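Local structure of pterin-4-alpha-carbinolamine dehydratase MoaB2 (Mycobacterium marinum, 3RFQ) at residues C[90-99]-C[150-158]. The protein probably takes part in molybdenum cofactor biosynthesis as a molybdopterin-binding protein of the MogA/MoaB family, although it is named a pterin-4-alpha-carbinolamine dehydratase. Numbering follows the deposited sequence.
Sequences VDLVVSVGGT and STLVVNLAG
Strands 92-96 and 151-156 run parallel, Leu92 beside Leu152 through Val96 beside Leu156. Six backbone hydrogen bonds join them, from Leu152 N to Asp91 O (2.8 Å) through to Gly97 N to Leu156 O (2.9 Å).

Side chains add two polar links. Thr151 OG1 donates to Val90 O at 2.6 Å, nearly in line with the carbonyl. Asn155 ND2 donates to Ser95 OG at 2.9 Å. Ser95 OG sits 20° out of the Asn155 amide plane, brought within reach of ND2 by chi1 of 67°. That hydroxyl also donates to a water, which donates to Gly97 O and Leu156 O. Asn155 OD1 accepts from Leu144 N, and ND2 also bonds to Thr111 OG1. Thr99 OG1 lies 3.2 Å from Ala157 CA and bonds to Ser141 OG.

Apolar contacts line both faces. Leu92 CD1 lies alongside Leu152 CD2 at 3.9 Å. On that face Val94 CG1 meets Leu156 CD1 at 3.7 Å. On the other, Val93 CG2 touches Thr151 CG2 at 3.8 Å.

The pair is central in the mixed sheet of the probable molybdopterin-binding alpha/beta domain, between strands 31-38 and 145-148. Helices 51-60 and 160-180 pack on the Leu92, Val94 and Leu152 face. Helix 75-87 packs on Val93 and Thr151.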
# COMPACT_ATOMS: atom_id res chain seq x y z
N VAL C 90 0.38 -0.14 33.48
CA VAL C 90 0.79 0.73 32.38
C VAL C 90 -0.14 0.45 31.17
O VAL C 90 -0.49 -0.72 30.94
CB VAL C 90 2.26 0.39 31.99
CG1 VAL C 90 2.70 1.12 30.74
CG2 VAL C 90 3.23 0.68 33.18
N ASP C 91 -0.54 1.48 30.42
CA ASP C 91 -1.45 1.24 29.29
C ASP C 91 -0.74 0.78 28.01
O ASP C 91 -1.29 -0.04 27.26
CB ASP C 91 -2.33 2.47 28.98
CG ASP C 91 -3.14 2.91 30.17
OD1 ASP C 91 -4.11 2.20 30.58
OD2 ASP C 91 -2.80 3.98 30.69
N LEU C 92 0.46 1.32 27.78
CA LEU C 92 1.24 1.08 26.56
C LEU C 92 2.70 0.85 26.88
O LEU C 92 3.36 1.70 27.47
CB LEU C 92 1.12 2.27 25.59
CG LEU C 92 2.00 2.20 24.32
CD1 LEU C 92 1.78 0.90 23.52
CD2 LEU C 92 1.81 3.41 23.41
N VAL C 93 3.20 -0.32 26.50
CA VAL C 93 4.64 -0.56 26.51
C VAL C 93 5.18 -0.58 25.06
O VAL C 93 4.70 -1.35 24.24
CB VAL C 93 5.02 -1.88 27.24
CG1 VAL C 93 6.58 -2.10 27.23
CG2 VAL C 93 4.49 -1.87 28.67
N VAL C 94 6.17 0.26 24.78
CA VAL C 94 6.87 0.21 23.51
C VAL C 94 8.28 -0.27 23.85
O VAL C 94 8.96 0.37 24.64
CB VAL C 94 6.90 1.62 22.84
CG1 VAL C 94 7.69 1.61 21.56
CG2 VAL C 94 5.48 2.14 22.57
N SER C 95 8.70 -1.42 23.31
CA SER C 95 10.10 -1.86 23.42
C SER C 95 10.85 -1.48 22.13
O SER C 95 10.23 -1.35 21.08
CB SER C 95 10.19 -3.38 23.66
OG SER C 95 9.74 -4.13 22.53
N VAL C 96 12.16 -1.30 22.22
CA VAL C 96 12.97 -0.93 21.08
C VAL C 96 14.16 -1.87 21.00
O VAL C 96 14.96 -1.99 21.97
CB VAL C 96 13.41 0.57 21.17
CG1 VAL C 96 14.61 0.86 20.29
CG2 VAL C 96 12.30 1.44 20.73
N GLY C 97 14.29 -2.57 19.87
CA GLY C 97 15.43 -3.49 19.68
C GLY C 97 15.12 -4.98 19.86
O GLY C 97 14.06 -5.36 20.41
N GLY C 98 16.04 -5.80 19.36
CA GLY C 98 15.98 -7.24 19.50
C GLY C 98 14.94 -7.92 18.62
O GLY C 98 14.47 -9.01 18.96
N THR C 99 14.61 -7.30 17.48
CA THR C 99 13.59 -7.85 16.58
C THR C 99 14.13 -8.41 15.24
O THR C 99 13.33 -8.81 14.38
CB THR C 99 12.46 -6.84 16.28
OG1 THR C 99 12.98 -5.73 15.54
CG2 THR C 99 11.81 -6.33 17.57
N SER C 150 -4.35 -5.68 30.83
CA SER C 150 -4.92 -4.48 30.22
C SER C 150 -3.87 -3.59 29.54
O SER C 150 -4.12 -2.42 29.24
CB SER C 150 -5.69 -3.69 31.28
OG SER C 150 -6.83 -4.44 31.67
N THR C 151 -2.71 -4.17 29.27
CA THR C 151 -1.60 -3.43 28.70
C THR C 151 -1.35 -3.78 27.25
O THR C 151 -1.17 -4.96 26.91
CB THR C 151 -0.30 -3.68 29.50
OG1 THR C 151 -0.49 -3.28 30.87
CG2 THR C 151 0.88 -2.90 28.89
N LEU C 152 -1.31 -2.75 26.41
CA LEU C 152 -0.88 -2.90 25.01
C LEU C 152 0.66 -2.88 24.94
O LEU C 152 1.28 -1.97 25.47
CB LEU C 152 -1.52 -1.81 24.12
CG LEU C 152 -1.01 -1.70 22.66
CD1 LEU C 152 -1.30 -2.96 21.78
CD2 LEU C 152 -1.56 -0.42 21.98
N VAL C 153 1.26 -3.89 24.31
CA VAL C 153 2.73 -3.99 24.18
C VAL C 153 3.06 -4.07 22.69
O VAL C 153 2.49 -4.88 21.97
CB VAL C 153 3.25 -5.30 24.81
CG1 VAL C 153 4.79 -5.47 24.63
CG2 VAL C 153 2.82 -5.41 26.29
N VAL C 154 3.97 -3.22 22.24
CA VAL C 154 4.38 -3.17 20.83
C VAL C 154 5.90 -3.24 20.76
O VAL C 154 6.57 -2.50 21.46
CB VAL C 154 3.84 -1.86 20.17
CG1 VAL C 154 4.30 -1.75 18.68
CG2 VAL C 154 2.28 -1.82 20.27
N ASN C 155 6.45 -4.17 19.98
CA ASN C 155 7.91 -4.27 19.82
C ASN C 155 8.28 -3.52 18.57
O ASN C 155 7.78 -3.83 17.48
CB ASN C 155 8.40 -5.71 19.61
CG ASN C 155 7.94 -6.72 20.69
OD1 ASN C 155 7.62 -7.84 20.32
ND2 ASN C 155 7.98 -6.36 21.99
N LEU C 156 9.17 -2.54 18.68
CA LEU C 156 9.75 -1.91 17.47
C LEU C 156 11.22 -2.32 17.23
O LEU C 156 11.95 -2.61 18.19
CB LEU C 156 9.66 -0.39 17.57
CG LEU C 156 8.29 0.24 17.83
CD1 LEU C 156 8.44 1.78 17.93
CD2 LEU C 156 7.31 -0.14 16.73
N ALA C 157 11.64 -2.32 15.97
CA ALA C 157 13.05 -2.49 15.64
C ALA C 157 13.91 -1.36 16.21
O ALA C 157 13.39 -0.29 16.59
CB ALA C 157 13.26 -2.63 14.11
N GLY C 158 15.22 -1.60 16.28
CA GLY C 158 16.12 -0.66 16.96
C GLY C 158 16.65 0.58 16.24
O GLY C 158 17.10 1.52 16.90
O HOH W 1 11.52 -4.18 20.41
O HOH W 2 15.55 -4.59 16.08